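Local coordinates for protein tRNA (Guanosine-2'-O-)-methyltransferase (Aquifex aeolicus, PDB 1ZJR) that catalyses the S-adenosyl-L-methionine-dependent 2'-O-methylation of guanosine 18 in a subset of tRNAs, as a homodimeric member of the knotted SPOUT-type methyltransferases, at residues 102-107 / 132-137; 109-114 / 145-150; 97-102 / 140-145. One frame throughout, in Å; residues are numbered along the deposited sequence.

Interaction 1: residues 102-107 / 132-137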
loop_
_atom_site.group_PDB
_atom_site.type_symbol
_atom_site.label_atom_id
_atom_site.label_comp_id
_atom_site.label_asym_id
_atom_site.label_seq_id
_atom_site.Cartn_x
_atom_site.Cartn_y
_atom_site.Cartn_z
ATOM N N ALA A 102 0.536 -9.127 7.875
ATOM C CA ALA A 102 0.041 -9.891 6.738
ATOM C C ALA A 102 -1.333 -10.513 6.915
ATOM O O ALA A 102 -1.658 -11.047 7.972
ATOM C CB ALA A 102 1.046 -10.976 6.383
ATOM N N THR A 103 -2.141 -10.446 5.862
ATOM C CA THR A 103 -3.470 -11.042 5.893
ATOM C C THR A 103 -3.247 -12.543 5.754
ATOM O O THR A 103 -2.719 -13.008 4.743
ATOM C CB THR A 103 -4.327 -10.571 4.711
ATOM O OG1 THR A 103 -3.634 -10.857 3.488
ATOM C CG2 THR A 103 -4.597 -9.074 4.812
ATOM N N TRP A 104 -3.646 -13.291 6.774
ATOM C CA TRP A 104 -3.480 -14.743 6.783
ATOM C C TRP A 104 -4.795 -15.356 7.252
ATOM O O TRP A 104 -5.231 -15.124 8.382
ATOM C CB TRP A 104 -2.319 -15.110 7.724
ATOM C CG TRP A 104 -1.997 -16.580 7.799
ATOM C CD1 TRP A 104 -2.214 -17.408 8.859
ATOM C CD2 TRP A 104 -1.398 -17.389 6.773
ATOM N NE1 TRP A 104 -1.787 -18.685 8.562
ATOM C CE2 TRP A 104 -1.284 -18.702 7.289
ATOM C CE3 TRP A 104 -0.947 -17.132 5.471
ATOM C CZ2 TRP A 104 -0.738 -19.758 6.547
ATOM C CZ3 TRP A 104 -0.402 -18.183 4.732
ATOM C CH2 TRP A 104 -0.304 -19.482 5.275
ATOM N N LEU A 105 -5.431 -16.122 6.372
ATOM C CA LEU A 105 -6.718 -16.742 6.675
ATOM C C LEU A 105 -6.499 -17.948 7.576
ATOM O O LEU A 105 -6.224 -19.053 7.108
ATOM C CB LEU A 105 -7.415 -17.152 5.371
ATOM C CG LEU A 105 -8.932 -17.360 5.389
ATOM C CD1 LEU A 105 -9.628 -16.088 5.878
ATOM C CD2 LEU A 105 -9.407 -17.715 3.983
ATOM N N SER A 106 -6.620 -17.720 8.877
ATOM C CA SER A 106 -6.411 -18.771 9.856
ATOM C C SER A 106 -7.057 -18.385 11.180
ATOM O O SER A 106 -7.169 -17.201 11.504
ATOM C CB SER A 106 -4.910 -18.991 10.050
ATOM O OG SER A 106 -4.655 -19.995 11.009
ATOM N N LYS A 107 -7.484 -19.384 11.946
ATOM C CA LYS A 107 -8.113 -19.122 13.233
ATOM C C LYS A 107 -7.096 -18.587 14.236
ATOM O O LYS A 107 -7.465 -18.057 15.283
ATOM C CB LYS A 107 -8.775 -20.396 13.774
ATOM C CG LYS A 107 -10.054 -20.797 13.034
ATOM C CD LYS A 107 -9.790 -21.067 11.556
ATOM C CE LYS A 107 -11.066 -21.426 10.803
ATOM N NZ LYS A 107 -12.050 -20.306 10.775
ATOM N N VAL A 132 -1.628 -14.164 1.921
ATOM C CA VAL A 132 -0.238 -14.067 1.512
ATOM C C VAL A 132 0.281 -15.502 1.446
ATOM O O VAL A 132 -0.383 -16.434 1.900
ATOM C CB VAL A 132 0.613 -13.272 2.532
ATOM C CG1 VAL A 132 0.089 -11.831 2.645
ATOM C CG2 VAL A 132 0.584 -13.964 3.893
ATOM N N SER A 133 1.465 -15.680 0.878
ATOM C CA SER A 133 2.048 -17.012 0.776
ATOM C C SER A 133 2.574 -17.460 2.134
ATOM O O SER A 133 2.724 -16.654 3.053
ATOM C CB SER A 133 3.202 -16.991 -0.220
ATOM O OG SER A 133 4.193 -16.077 0.213
ATOM N N PRO A 134 2.836 -18.767 2.287
ATOM C CA PRO A 134 3.354 -19.261 3.563
ATOM C C PRO A 134 4.762 -18.705 3.789
ATOM O O PRO A 134 5.182 -18.496 4.929
ATOM C CB PRO A 134 3.348 -20.777 3.374
ATOM C CG PRO A 134 2.183 -20.988 2.453
ATOM C CD PRO A 134 2.382 -19.884 1.438
ATOM N N GLU A 135 5.483 -18.472 2.696
ATOM C CA GLU A 135 6.839 -17.935 2.771
ATOM C C GLU A 135 6.804 -16.560 3.433
ATOM O O GLU A 135 7.631 -16.244 4.291
ATOM C CB GLU A 135 7.454 -17.813 1.373
ATOM C CG GLU A 135 7.814 -19.138 0.690
ATOM C CD GLU A 135 6.600 -19.971 0.283
ATOM O OE1 GLU A 135 5.647 -19.412 -0.297
ATOM O OE2 GLU A 135 6.607 -21.196 0.529
ATOM N N ILE A 136 5.832 -15.747 3.038
ATOM C CA ILE A 136 5.696 -14.412 3.600
ATOM C C ILE A 136 5.194 -14.412 5.044
ATOM O O ILE A 136 5.753 -13.724 5.897
ATOM C CB ILE A 136 4.745 -13.542 2.732
ATOM C CG1 ILE A 136 5.415 -13.227 1.391
ATOM C CG2 ILE A 136 4.377 -12.261 3.474
ATOM C CD1 ILE A 136 4.539 -12.432 0.423
ATOM N N VAL A 137 4.155 -15.189 5.328
ATOM C CA VAL A 137 3.607 -15.205 6.673
ATOM C C VAL A 137 4.633 -15.660 7.713
ATOM O O VAL A 137 4.542 -15.289 8.881
ATOM C CB VAL A 137 2.326 -16.087 6.759
ATOM C CG1 VAL A 137 2.685 -17.557 6.952
ATOM C CG2 VAL A 137 1.438 -15.589 7.889
#
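V137 lays both its methyls against one face of the W104 indole. CG1 sits over the six-membered ring, 3.8 Å from its centroid and only 7° off the normal, a clear CH-pi contact; CG2 rests nearer the rim, 3.5 Å from W104 CD2. The two side chains cross at about a right angle. The ring is brought here by chi1 of -178°, which sets CG of W104 opposite its backbone N and carries the indole toward the helix start, although the CB bond itself does not aim there. At the ring's edge, close to its plane, the carbonyl O of V132 comes within 3.3 Å of W104 CZ3. P134 adds CG, 4.1 Å from W104 CH2. Beside the CE3 edge of the ring, V132 CG2 lies 3.9 Å from both W104 CE3 and A102 CB.

One backbone bond joins the segments: V132 N donates to T103 O at 3.2 Å. The short helix 134-137 is fixed at its N-cap by S133, whose OG accepts from I136 N at 3.3 Å, while D31 takes the S133 N-H. OG1 of T103, a predicted S-adenosyl-L-methionine-binding residue, is hydrogen-bonded to a glycerol, probably from the crystallisation liquor. The contact thus ties the C-terminal end of strand 99-103 to helix 134-137, with strand 121-126 touching T103, V132 and I136, and helix 86-95 packing on I136.

Interaction 2: residues 109-114 / 145-150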
loop_
_atom_site.group_PDB
_atom_site.type_symbol
_atom_site.label_atom_id
_atom_site.label_comp_id
_atom_site.label_asym_id
_atom_site.label_seq_id
_atom_site.Cartn_x
_atom_site.Cartn_y
_atom_site.Cartn_z
ATOM N N SER A 109 -4.988 -16.181 13.472
ATOM C CA SER A 109 -4.801 -14.763 13.178
ATOM C C SER A 109 -5.658 -13.889 14.085
ATOM O O SER A 109 -6.653 -14.346 14.643
ATOM C CB SER A 109 -5.149 -14.478 11.716
ATOM O OG SER A 109 -4.318 -15.225 10.845
ATOM N N VAL A 110 -5.277 -12.624 14.222
ATOM C CA VAL A 110 -6.023 -11.710 15.070
ATOM C C VAL A 110 -6.863 -10.737 14.254
ATOM O O VAL A 110 -6.606 -10.521 13.069
ATOM C CB VAL A 110 -5.074 -10.895 15.975
ATOM C CG1 VAL A 110 -4.185 -11.836 16.772
ATOM C CG2 VAL A 110 -4.229 -9.947 15.133
ATOM N N ASN A 111 -7.873 -10.164 14.904
ATOM C CA ASN A 111 -8.760 -9.187 14.283
ATOM C C ASN A 111 -7.863 -8.034 13.818
ATOM O O ASN A 111 -7.037 -7.534 14.588
ATOM C CB ASN A 111 -9.789 -8.716 15.324
ATOM C CG ASN A 111 -10.790 -7.728 14.765
ATOM O OD1 ASN A 111 -10.429 -6.638 14.345
ATOM N ND2 ASN A 111 -12.065 -8.105 14.772
ATOM N N PHE A 112 -8.024 -7.615 12.563
ATOM C CA PHE A 112 -7.193 -6.550 11.998
ATOM C C PHE A 112 -7.185 -5.231 12.774
ATOM O O PHE A 112 -6.272 -4.419 12.607
ATOM C CB PHE A 112 -7.596 -6.284 10.537
ATOM C CG PHE A 112 -8.857 -5.481 10.386
ATOM C CD1 PHE A 112 -8.804 -4.151 9.974
ATOM C CD2 PHE A 112 -10.096 -6.047 10.657
ATOM C CE1 PHE A 112 -9.966 -3.396 9.836
ATOM C CE2 PHE A 112 -11.270 -5.297 10.523
ATOM C CZ PHE A 112 -11.203 -3.973 10.112
ATOM N N ARG A 113 -8.181 -5.006 13.620
ATOM C CA ARG A 113 -8.218 -3.760 14.384
ATOM C C ARG A 113 -7.333 -3.791 15.634
ATOM O O ARG A 113 -7.200 -2.781 16.329
ATOM C CB ARG A 113 -9.658 -3.414 14.784
ATOM C CG ARG A 113 -10.598 -3.200 13.595
ATOM C CD ARG A 113 -11.900 -2.520 14.005
ATOM N NE ARG A 113 -12.799 -2.328 12.867
ATOM C CZ ARG A 113 -13.724 -3.201 12.479
ATOM N NH1 ARG A 113 -13.892 -4.340 13.141
ATOM N NH2 ARG A 113 -14.479 -2.941 11.418
ATOM N N GLU A 114 -6.720 -4.937 15.911
ATOM C CA GLU A 114 -5.863 -5.066 17.089
ATOM C C GLU A 114 -4.433 -4.600 16.830
ATOM O O GLU A 114 -3.639 -4.445 17.761
ATOM C CB GLU A 114 -5.874 -6.516 17.587
ATOM C CG GLU A 114 -7.247 -6.959 18.077
ATOM C CD GLU A 114 -7.267 -8.379 18.613
ATOM O OE1 GLU A 114 -8.367 -8.858 18.964
ATOM O OE2 GLU A 114 -6.194 -9.015 18.690
ATOM N N VAL A 145 -6.894 -11.022 10.156
ATOM C CA VAL A 145 -8.078 -11.434 9.416
ATOM C C VAL A 145 -9.134 -10.379 9.653
ATOM O O VAL A 145 -9.054 -9.619 10.624
ATOM C CB VAL A 145 -8.657 -12.789 9.900
ATOM C CG1 VAL A 145 -7.769 -13.928 9.454
ATOM C CG2 VAL A 145 -8.814 -12.780 11.410
ATOM N N ILE A 146 -10.107 -10.325 8.753
ATOM C CA ILE A 146 -11.224 -9.399 8.868
ATOM C C ILE A 146 -12.406 -10.283 9.271
ATOM O O ILE A 146 -12.644 -11.322 8.655
ATOM C CB ILE A 146 -11.518 -8.715 7.515
ATOM C CG1 ILE A 146 -10.328 -7.834 7.106
ATOM C CG2 ILE A 146 -12.791 -7.872 7.621
ATOM C CD1 ILE A 146 -10.470 -7.213 5.711
ATOM N N PRO A 147 -13.155 -9.896 10.318
ATOM C CA PRO A 147 -14.296 -10.713 10.749
ATOM C C PRO A 147 -15.343 -10.939 9.658
ATOM O O PRO A 147 -15.725 -10.007 8.951
ATOM C CB PRO A 147 -14.844 -9.937 11.952
ATOM C CG PRO A 147 -14.470 -8.523 11.654
ATOM C CD PRO A 147 -13.061 -8.658 11.112
ATOM N N MET A 148 -15.800 -12.186 9.537
ATOM C CA MET A 148 -16.791 -12.575 8.536
ATOM C C MET A 148 -17.978 -13.225 9.243
ATOM O O MET A 148 -17.803 -13.956 10.220
ATOM C CB MET A 148 -16.195 -13.597 7.567
ATOM C CG MET A 148 -14.832 -13.249 7.019
ATOM S SD MET A 148 -14.930 -11.982 5.759
ATOM C CE MET A 148 -13.239 -11.787 5.339
ATOM N N TYR A 149 -19.180 -12.979 8.739
ATOM C CA TYR A 149 -20.379 -13.546 9.344
ATOM C C TYR A 149 -21.275 -14.295 8.357
ATOM O O TYR A 149 -22.380 -14.704 8.717
ATOM C CB TYR A 149 -21.189 -12.437 10.017
ATOM C CG TYR A 149 -20.418 -11.653 11.055
ATOM C CD1 TYR A 149 -19.600 -10.583 10.689
ATOM C CD2 TYR A 149 -20.500 -11.987 12.407
ATOM C CE1 TYR A 149 -18.885 -9.863 11.643
ATOM C CE2 TYR A 149 -19.788 -11.271 13.373
ATOM C CZ TYR A 149 -18.986 -10.213 12.982
ATOM O OH TYR A 149 -18.292 -9.498 13.927
ATOM N N GLY A 150 -20.802 -14.487 7.127
ATOM C CA GLY A 150 -21.606 -15.166 6.121
ATOM C C GLY A 150 -21.023 -16.461 5.588
ATOM O O GLY A 150 -20.252 -17.128 6.279
#
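V145 and N111 form a parallel bridge, in which V145 N donates to V110 O at 3.0 Å and V145 O receives F112 N, also at 3.0 Å, so that both N and O of V145 are engaged by residues 110-112. On one flank, V145 CG1 presses on S109 CB at 3.5 Å, while S109 OG is held by the backbone O of W104. Past the bridge, F112 points toward 145-150, and a chi1 of 77°, with CG wedged between N and C of its own backbone, brings its ring edge to P147. There CE2 lies 3.9 Å from P147 CD, which sits in the ring plane, and F112 CD2 is 4.0 Å from I146 CG1. R113 folds beside the ring, its CG over the face near the rim, and F112 CZ lies against one face of the tilted guanidinium. N111 OD1 accepts from R113 N at 2.9 Å in an Asx turn, leaving ND2 alongside P147 CD.

Two backbone bonds therefore set the register, and the side chains add mostly apolar contact. Together they anchor the chain leaving strand 142-145 on residues 110-112, next to I146, a predicted S-adenosyl-L-methionine-binding residue. The I146 side chain also touches L155, another predicted one, and packs on helix 157-174, as does F112.

Interaction 3: residues 97-102 / 140-145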
loop_
_atom_site.group_PDB
_atom_site.type_symbol
_atom_site.label_atom_id
_atom_site.label_comp_id
_atom_site.label_asym_id
_atom_site.label_seq_id
_atom_site.Cartn_x
_atom_site.Cartn_y
_atom_site.Cartn_z
ATOM N N GLY A 97 13.088 -1.703 11.160
ATOM C CA GLY A 97 12.141 -1.320 12.193
ATOM C C GLY A 97 10.672 -1.336 11.802
ATOM O O GLY A 97 9.817 -0.914 12.581
ATOM N N PHE A 98 10.367 -1.813 10.601
ATOM C CA PHE A 98 8.977 -1.873 10.151
ATOM C C PHE A 98 8.315 -3.166 10.611
ATOM O O PHE A 98 8.912 -4.234 10.520
ATOM C CB PHE A 98 8.905 -1.816 8.623
ATOM C CG PHE A 98 9.142 -0.452 8.043
ATOM C CD1 PHE A 98 8.092 0.260 7.462
ATOM C CD2 PHE A 98 10.413 0.108 8.041
ATOM C CE1 PHE A 98 8.308 1.512 6.882
ATOM C CE2 PHE A 98 10.643 1.360 7.465
ATOM C CZ PHE A 98 9.588 2.063 6.883
ATOM N N GLN A 99 7.088 -3.074 11.117
ATOM C CA GLN A 99 6.376 -4.280 11.522
ATOM C C GLN A 99 5.714 -4.804 10.252
ATOM O O GLN A 99 5.154 -4.029 9.469
ATOM C CB GLN A 99 5.304 -3.984 12.578
ATOM C CG GLN A 99 4.143 -3.121 12.103
ATOM C CD GLN A 99 3.010 -3.040 13.123
ATOM O OE1 GLN A 99 2.106 -2.214 12.999
ATOM N NE2 GLN A 99 3.051 -3.902 14.131
ATOM N N ILE A 100 5.801 -6.111 10.038
ATOM C CA ILE A 100 5.205 -6.731 8.863
ATOM C C ILE A 100 3.849 -7.309 9.259
ATOM O O ILE A 100 3.769 -8.242 10.061
ATOM C CB ILE A 100 6.106 -7.857 8.316
ATOM C CG1 ILE A 100 7.541 -7.340 8.165
ATOM C CG2 ILE A 100 5.562 -8.354 6.980
ATOM C CD1 ILE A 100 7.685 -6.131 7.252
ATOM N N VAL A 101 2.792 -6.737 8.691
ATOM C CA VAL A 101 1.415 -7.137 8.968
ATOM C C VAL A 101 0.856 -7.845 7.734
ATOM O O VAL A 101 0.708 -7.238 6.673
ATOM C CB VAL A 101 0.562 -5.888 9.294
ATOM C CG1 VAL A 101 -0.879 -6.280 9.616
ATOM C CG2 VAL A 101 1.188 -5.138 10.476
ATOM N N ALA A 102 0.536 -9.127 7.875
ATOM C CA ALA A 102 0.041 -9.891 6.738
ATOM C C ALA A 102 -1.333 -10.513 6.915
ATOM O O ALA A 102 -1.658 -11.047 7.972
ATOM C CB ALA A 102 1.046 -10.976 6.383
ATOM N N ALA A 140 6.194 -12.564 9.128
ATOM C CA ALA A 140 5.291 -11.518 9.601
ATOM C C ALA A 140 5.314 -11.314 11.115
ATOM O O ALA A 140 5.522 -12.255 11.874
ATOM C CB ALA A 140 3.865 -11.826 9.152
ATOM N N ASP A 141 5.090 -10.074 11.538
ATOM C CA ASP A 141 5.046 -9.722 12.953
ATOM C C ASP A 141 3.608 -9.885 13.428
ATOM O O ASP A 141 3.352 -10.224 14.585
ATOM C CB ASP A 141 5.488 -8.272 13.155
ATOM C CG ASP A 141 6.960 -8.070 12.865
ATOM O OD1 ASP A 141 7.788 -8.589 13.643
ATOM O OD2 ASP A 141 7.289 -7.401 11.862
ATOM N N LYS A 142 2.670 -9.632 12.521
ATOM C CA LYS A 142 1.249 -9.758 12.825
ATOM C C LYS A 142 0.541 -10.500 11.694
ATOM O O LYS A 142 0.815 -10.259 10.516
ATOM C CB LYS A 142 0.610 -8.374 12.992
ATOM C CG LYS A 142 1.080 -7.578 14.210
ATOM C CD LYS A 142 0.560 -8.184 15.504
ATOM C CE LYS A 142 0.960 -7.336 16.705
ATOM N NZ LYS A 142 2.437 -7.202 16.804
ATOM N N LYS A 143 -0.352 -11.414 12.063
ATOM C CA LYS A 143 -1.142 -12.174 11.097
ATOM C C LYS A 143 -2.577 -11.732 11.353
ATOM O O LYS A 143 -3.103 -11.947 12.439
ATOM C CB LYS A 143 -0.994 -13.679 11.341
ATOM C CG LYS A 143 0.428 -14.186 11.167
ATOM C CD LYS A 143 0.509 -15.699 11.309
ATOM C CE LYS A 143 0.014 -16.158 12.665
ATOM N NZ LYS A 143 0.066 -17.643 12.791
ATOM N N ILE A 144 -3.211 -11.123 10.356
ATOM C CA ILE A 144 -4.560 -10.601 10.541
ATOM C C ILE A 144 -5.671 -11.143 9.654
ATOM O O ILE A 144 -5.438 -11.644 8.558
ATOM C CB ILE A 144 -4.574 -9.067 10.361
ATOM C CG1 ILE A 144 -4.065 -8.711 8.954
ATOM C CG2 ILE A 144 -3.716 -8.405 11.435
ATOM C CD1 ILE A 144 -4.238 -7.247 8.569
ATOM N N VAL A 145 -6.894 -11.022 10.156
ATOM C CA VAL A 145 -8.078 -11.434 9.416
ATOM C C VAL A 145 -9.134 -10.379 9.653
ATOM O O VAL A 145 -9.054 -9.619 10.624
ATOM C CB VAL A 145 -8.657 -12.789 9.900
ATOM C CG1 VAL A 145 -7.769 -13.928 9.454
ATOM C CG2 VAL A 145 -8.814 -12.780 11.410
#
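D141 reaches back along the neighbouring strand to grip I100. Its CB lies 3.5 Å from I100 O; CG, set beside its own backbone N by a chi1 of -69°, comes up to the start of strand 99-103; and at the tip OD2 accepts from I100 N at 2.7 Å, with an angle of 169° at the hydrogen. The lone pair used is the anti one, pointing away from OD1, and the same oxygen touches Q99 CA. D141 returns the grip through its backbone, because its N-H donates to I100 O, which also takes the N-H of K142 and so carries two donors.

From here the strands 99-102 and 142-145 run parallel, their axes 4.8 Å apart and turned by 29°. A102 N donates to K142 O at 2.9 Å, and I144 N to A102 O at 2.8 Å. V101 and K142 share one sheet face, where V101 CG2 packs on K142 CB, and A102 and K143 share the other. Farther along, V101 CG1 meets I144 CD1 at 3.6 Å, the two side chains crossing at about a right angle. At the start of 140-145, A140 CB meets A102 CB. K143 NZ forms a salt bridge with E108.

Ordinary parallel-sheet bonding is thus extended at its beginning by a carboxylate that stands in for a backbone acceptor. K94 of helix 86-95 packs against the D141 side chain. Accepting the I100 N-H would be expected to favour the ionised form of D141, in a bond that lies at the start of the strand pair.

In the fold
Interaction 3 is the buried member, a parallel strand pair within the sheet, bound by regular backbone hydrogen bonds and one carboxylate. Interaction 1 shares A102 with it and continues from the end of strand 99-103, but depends on an indole packed against the short helix 134-137 and is only partly buried. Interaction 2 lies at the surface, where strand 142-145 meets the sheet's outermost strand 110-111; it shares V145 with interaction 3 and mixes two backbone bonds with one phenyl edge and a proline. W104 O to S109 OG links interactions 1 and 2. T103 of interaction 1 and I146 of interaction 2, both predicted cofactor-binding residues, lie about 6 Å apart between side chains.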